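Local coordinates for putative trimethylamine methyltransferase (Rhizobium meliloti, PDB 4YYC), which probably transfers methyl groups, as a member of the trimethylamine methyltransferase family, at residues I73-R78 against I293-L298; E108-A113 against R348-P353. One frame throughout, in Å; residues are numbered along the deposited sequence.

Overall arrangement
Interactions 1 and 2 lie on the same side of the chain's centre, with their own centres about 16 Å apart. Their segments alternate along the sequence in the order 73-78, 108-113, 293-298, 348-353, so two early segments each meet a later one. Helix 286-307 ties them together: it supplies 293-298 to interaction 1, while A301 and Q305, further along it, touch L110 and A113 of interaction 2. The two contacts also meet directly, L298 CD2 lying 3.7 Å from L350 CD1. F315 of strand 313-322 packs against side chains from both. The N-terminal part of the chain is thereby fastened to two successive helices of the later parallel β/α region.

Interaction 1 (I73-R78 against I293-L298); sequences IGIEFR and ILAEVL
Two torsions of I75 carry its CD1 methyl to the helix that holds A295 and E296: chi1 of -57° sets CG1 anti to the carbonyl carbon, and chi2 of -69° then bends the chain end toward the helix backbone. The methyl arrives over the A295-E296 peptide. Its nearest neighbour there is A295 O, 4.3 Å from I75 CD1, and A295 CB lies 4.5 Å from the same I75 CD1. E296 offers its aliphatic stem, with CG 4.6 Å from I75 CD1, while an extended chi2 of -179° sends the carboxylate onward. That buried acid is satisfied away from the isoleucine: OE1 bonds S248 OG, and OE2 takes M250 N and Q292 NE2. Because E76 pairs through its backbone with M250, E296 and the strand of I75 are also linked by a polar route. L70 touches both I75 and A295 and extends the apolar patch. G74, with positive phi, marks the turn from helix 56-73 into strand 75-77. The touching distances describe loose van der Waals contact and a small interface, 91 Å² buried with both sides summed. On another face of helix 286-307, I293 and V297 pack on strands 269-277 and 313-322, which are parallel and which the helix joins as a β-α-β crossover, consistent with the TIM-barrel architecture of this methyltransferase family.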
loop_
_atom_site.group_PDB
_atom_site.type_symbol
_atom_site.label_atom_id
_atom_site.label_comp_id
_atom_site.label_asym_id
_atom_site.label_seq_id
_atom_site.Cartn_x
_atom_site.Cartn_y
_atom_site.Cartn_z
ATOM N N ILE A 73 18.567 17.764 27.019
ATOM C CA ILE A 73 17.651 18.796 26.508
ATOM C C ILE A 73 16.409 18.851 27.379
ATOM O O ILE A 73 16.011 19.934 27.796
ATOM C CB ILE A 73 17.277 18.547 25.031
ATOM C CG1 ILE A 73 18.556 18.577 24.188
ATOM C CG2 ILE A 73 16.275 19.593 24.569
ATOM C CD1 ILE A 73 18.355 18.152 22.753
ATOM N N GLY A 74 15.821 17.699 27.668
ATOM C CA GLY A 74 14.644 17.628 28.506
ATOM C C GLY A 74 13.358 17.879 27.743
ATOM O O GLY A 74 13.355 18.115 26.543
ATOM N N ILE A 75 12.266 17.782 28.471
ATOM C CA ILE A 75 10.924 17.978 27.923
ATOM C C ILE A 75 10.207 18.995 28.800
ATOM O O ILE A 75 10.253 18.902 30.019
ATOM C CB ILE A 75 10.150 16.658 27.949
ATOM C CG1 ILE A 75 10.896 15.551 27.184
ATOM C CG2 ILE A 75 8.738 16.849 27.424
ATOM C CD1 ILE A 75 10.980 15.708 25.688
ATOM N N GLU A 76 9.576 19.973 28.183
ATOM C CA GLU A 76 8.780 20.949 28.948
ATOM C C GLU A 76 7.449 20.356 29.404
ATOM O O GLU A 76 6.740 19.747 28.615
ATOM C CB GLU A 76 8.488 22.175 28.093
ATOM C CG GLU A 76 9.729 22.929 27.627
ATOM C CD GLU A 76 10.046 24.110 28.510
ATOM O OE1 GLU A 76 9.183 25.002 28.651
ATOM O OE2 GLU A 76 11.152 24.151 29.098
ATOM N N PHE A 77 7.105 20.556 30.682
ATOM C CA PHE A 77 5.797 20.253 31.201
ATOM C C PHE A 77 5.294 21.605 31.628
ATOM O O PHE A 77 5.692 22.117 32.667
ATOM C CB PHE A 77 5.880 19.235 32.345
ATOM C CG PHE A 77 6.024 17.812 31.860
ATOM C CD1 PHE A 77 7.205 17.366 31.264
ATOM C CD2 PHE A 77 4.952 16.932 31.940
ATOM C CE1 PHE A 77 7.284 16.078 30.757
ATOM C CE2 PHE A 77 5.035 15.643 31.440
ATOM C CZ PHE A 77 6.190 15.220 30.836
ATOM N N ARG A 78 4.447 22.225 30.804
ATOM C CA ARG A 78 4.114 23.644 31.004
ATOM C C ARG A 78 2.818 23.898 31.744
ATOM O O ARG A 78 1.853 23.203 31.547
ATOM C CB ARG A 78 4.067 24.354 29.670
ATOM C CG ARG A 78 5.415 24.364 29.019
ATOM C CD ARG A 78 5.415 25.160 27.728
ATOM N NE ARG A 78 6.776 25.343 27.208
ATOM C CZ ARG A 78 7.040 25.899 26.020
ATOM N NH1 ARG A 78 6.049 26.289 25.227
ATOM N NH2 ARG A 78 8.297 26.037 25.606
ATOM N N ILE A 293 10.368 11.580 18.644
ATOM C CA ILE A 293 9.166 10.846 18.987
ATOM C C ILE A 293 9.344 9.983 20.231
ATOM O O ILE A 293 8.527 10.016 21.159
ATOM C CB ILE A 293 8.682 9.970 17.808
ATOM C CG1 ILE A 293 8.063 10.869 16.738
ATOM C CG2 ILE A 293 7.670 8.942 18.286
ATOM C CD1 ILE A 293 7.901 10.132 15.405
ATOM N N LEU A 294 10.425 9.215 20.258
ATOM C CA LEU A 294 10.643 8.294 21.355
ATOM C C LEU A 294 10.840 9.074 22.660
ATOM O O LEU A 294 10.316 8.671 23.706
ATOM C CB LEU A 294 11.820 7.345 21.059
ATOM C CG LEU A 294 12.169 6.354 22.166
ATOM C CD1 LEU A 294 10.969 5.477 22.516
ATOM C CD2 LEU A 294 13.363 5.507 21.707
ATOM N N ALA A 295 11.567 10.193 22.607
ATOM C CA ALA A 295 11.755 11.040 23.816
ATOM C C ALA A 295 10.424 11.575 24.333
ATOM O O ALA A 295 10.124 11.466 25.521
ATOM C CB ALA A 295 12.719 12.186 23.496
ATOM N N GLU A 296 9.587 12.098 23.440
ATOM C CA GLU A 296 8.282 12.661 23.822
ATOM C C GLU A 296 7.388 11.568 24.415
ATOM O O GLU A 296 6.772 11.779 25.447
ATOM C CB GLU A 296 7.599 13.333 22.641
ATOM C CG GLU A 296 8.322 14.553 22.165
ATOM C CD GLU A 296 7.665 15.258 21.009
ATOM O OE1 GLU A 296 6.520 14.910 20.598
ATOM O OE2 GLU A 296 8.290 16.202 20.463
ATOM N N VAL A 297 7.342 10.398 23.775
ATOM C CA VAL A 297 6.516 9.321 24.297
ATOM C C VAL A 297 7.016 8.791 25.617
ATOM O O VAL A 297 6.221 8.558 26.532
ATOM C CB VAL A 297 6.314 8.178 23.248
ATOM C CG1 VAL A 297 5.680 6.960 23.930
ATOM C CG2 VAL A 297 5.531 8.674 22.048
ATOM N N LEU A 298 8.324 8.606 25.751
ATOM C CA LEU A 298 8.840 8.152 27.036
ATOM C C LEU A 298 8.385 9.074 28.181
ATOM O O LEU A 298 7.945 8.588 29.217
ATOM C CB LEU A 298 10.378 8.031 26.990
ATOM C CG LEU A 298 10.946 6.803 26.282
ATOM C CD1 LEU A 298 12.422 6.965 26.008
ATOM C CD2 LEU A 298 10.718 5.532 27.089
#

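Interaction 2 (E108-A113 against R348-P353); sequences ELLKTA and RRLGLP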
loop_
_atom_site.group_PDB
_atom_site.type_symbol
_atom_site.label_atom_id
_atom_site.label_comp_id
_atom_site.label_asym_id
_atom_site.label_seq_id
_atom_site.Cartn_x
_atom_site.Cartn_y
_atom_site.Cartn_z
ATOM N N GLU A 108 11.986 2.635 33.070
ATOM C CA GLU A 108 11.706 1.929 34.323
ATOM C C GLU A 108 10.316 2.208 34.857
ATOM O O GLU A 108 9.612 1.296 35.270
ATOM C CB GLU A 108 12.756 2.293 35.390
ATOM C CG GLU A 108 12.707 1.457 36.677
ATOM C CD GLU A 108 13.155 -0.006 36.510
ATOM O OE1 GLU A 108 13.643 -0.404 35.407
ATOM O OE2 GLU A 108 13.034 -0.788 37.496
ATOM N N LEU A 109 9.908 3.478 34.836
ATOM C CA LEU A 109 8.563 3.844 35.286
ATOM C C LEU A 109 7.501 3.164 34.458
ATOM O O LEU A 109 6.444 2.837 34.951
ATOM C CB LEU A 109 8.378 5.346 35.242
ATOM C CG LEU A 109 9.135 6.156 36.314
ATOM C CD1 LEU A 109 9.172 7.642 35.975
ATOM C CD2 LEU A 109 8.558 5.892 37.694
ATOM N N LEU A 110 7.789 2.948 33.176
ATOM C CA LEU A 110 6.819 2.315 32.280
ATOM C C LEU A 110 6.698 0.814 32.453
ATOM O O LEU A 110 5.808 0.205 31.863
ATOM C CB LEU A 110 7.168 2.643 30.833
ATOM C CG LEU A 110 6.648 4.045 30.481
ATOM C CD1 LEU A 110 7.266 4.555 29.187
ATOM C CD2 LEU A 110 5.132 4.084 30.386
ATOM N N LYS A 111 7.518 0.219 33.314
ATOM C CA LYS A 111 7.357 -1.190 33.577
ATOM C C LYS A 111 6.015 -1.590 34.141
ATOM O O LYS A 111 5.593 -2.750 33.985
ATOM C CB LYS A 111 8.476 -1.697 34.502
ATOM C CG LYS A 111 9.793 -1.708 33.784
ATOM C CD LYS A 111 10.841 -2.084 34.773
ATOM C CE LYS A 111 11.983 -2.813 34.132
ATOM N NZ LYS A 111 12.736 -3.441 35.231
ATOM N N THR A 112 5.348 -0.668 34.808
ATOM C CA THR A 112 4.009 -0.901 35.304
ATOM C C THR A 112 2.885 -0.762 34.277
ATOM O O THR A 112 1.752 -1.108 34.579
ATOM C CB THR A 112 3.714 -0.022 36.539
ATOM O OG1 THR A 112 3.971 1.345 36.232
ATOM C CG2 THR A 112 4.540 -0.424 37.696
ATOM N N ALA A 113 3.170 -0.243 33.084
ATOM C CA ALA A 113 2.122 -0.018 32.103
ATOM C C ALA A 113 1.784 -1.365 31.446
ATOM O O ALA A 113 2.683 -2.160 31.180
ATOM C CB ALA A 113 2.587 1.000 31.051
ATOM N N ARG A 348 7.090 -1.673 20.378
ATOM C CA ARG A 348 7.058 -3.091 20.819
ATOM C C ARG A 348 8.166 -3.317 21.824
ATOM O O ARG A 348 7.977 -4.016 22.825
ATOM C CB ARG A 348 7.167 -4.053 19.638
ATOM C CG ARG A 348 5.872 -4.189 18.815
ATOM C CD ARG A 348 5.999 -5.269 17.753
ATOM N NE ARG A 348 6.851 -4.902 16.623
ATOM C CZ ARG A 348 6.472 -4.184 15.569
ATOM N NH1 ARG A 348 5.242 -3.723 15.447
ATOM N NH2 ARG A 348 7.366 -3.926 14.615
ATOM N N ARG A 349 9.329 -2.712 21.591
ATOM C CA ARG A 349 10.462 -2.873 22.498
ATOM C C ARG A 349 10.250 -2.148 23.813
ATOM O O ARG A 349 10.666 -2.670 24.878
ATOM C CB ARG A 349 11.761 -2.411 21.845
ATOM C CG ARG A 349 12.209 -3.287 20.683
ATOM C CD ARG A 349 13.144 -2.545 19.783
ATOM N NE ARG A 349 14.435 -2.223 20.371
ATOM C CZ ARG A 349 15.503 -3.031 20.312
ATOM N NH1 ARG A 349 15.449 -4.224 19.701
ATOM N NH2 ARG A 349 16.636 -2.625 20.834
ATOM N N LEU A 350 9.533 -1.037 23.788
ATOM C CA LEU A 350 9.147 -0.322 24.998
ATOM C C LEU A 350 8.063 -1.063 25.786
ATOM O O LEU A 350 8.032 -0.975 27.018
ATOM C CB LEU A 350 8.746 1.108 24.666
ATOM C CG LEU A 350 8.406 2.003 25.849
ATOM C CD1 LEU A 350 9.486 2.059 26.913
ATOM C CD2 LEU A 350 8.139 3.390 25.315
ATOM N N GLY A 351 7.235 -1.851 25.131
ATOM C CA GLY A 351 6.155 -2.599 25.729
ATOM C C GLY A 351 4.810 -1.906 25.818
ATOM O O GLY A 351 4.043 -2.205 26.720
ATOM N N LEU A 352 4.554 -0.938 24.936
ATOM C CA LEU A 352 3.276 -0.241 24.910
ATOM C C LEU A 352 2.540 -0.517 23.622
ATOM O O LEU A 352 3.155 -0.575 22.540
ATOM C CB LEU A 352 3.466 1.284 25.018
ATOM C CG LEU A 352 4.210 1.784 26.267
ATOM C CD1 LEU A 352 4.320 3.298 26.221
ATOM C CD2 LEU A 352 3.575 1.285 27.531
ATOM N N PRO A 353 1.205 -0.663 23.705
ATOM C CA PRO A 353 0.448 -0.689 22.448
ATOM C C PRO A 353 0.679 0.573 21.604
ATOM O O PRO A 353 0.935 1.635 22.145
ATOM C CB PRO A 353 -1.017 -0.781 22.909
ATOM C CG PRO A 353 -0.955 -1.206 24.315
ATOM C CD PRO A 353 0.322 -0.646 24.882
HETATM O O HOH W 1 6.927 -0.779 29.450
HETATM O O HOH W 2 4.633 -2.582 29.353
#
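The carbonyl oxygen of L110 is gripped twice, by A113 N at 2.9 Å from L110 O within its own turn and by water 1 at 2.8 Å from L110 O. Water 1 carries the link across to L350, with the water oxygen 2.7 Å from L350 O. Water 2 makes a second bridge, 2.7 Å from both A113 O, three residues on from L110, and G351 O, the residue after L350. Beside the waters the side chains meet directly. The CD1 methyl of L110 sits against the forked end of L350, 4.0 Å from L350 CD1 and 4.1 Å from L350 CD2, the two side chains meeting at a slant. L350 reaches it because its CG stands anti to the backbone N (chi1 -176°), which brings the fork nearer to L110 than its CB bond alone would. L352 sends CD2 onto A113, where A113 CB is 3.7 Å from L352 CD2, and the same methyl brushes CD2 of L110. The chain leaves helix 334-350 at G351, whose phi of 90° makes it the C-prime residue of a Schellman motif. L298 of helix 286-307 packs on L350 and A301 on L110, and F315 lies against L350 and L352. Chemically, each segment presents carbonyl acceptors to the other, and two acceptors cannot bond directly; a water between them can donate to both, though more acceptors lie in its reach than it has protons, so these bonds are probably shared, while the side chains cohere through methyl packing alone.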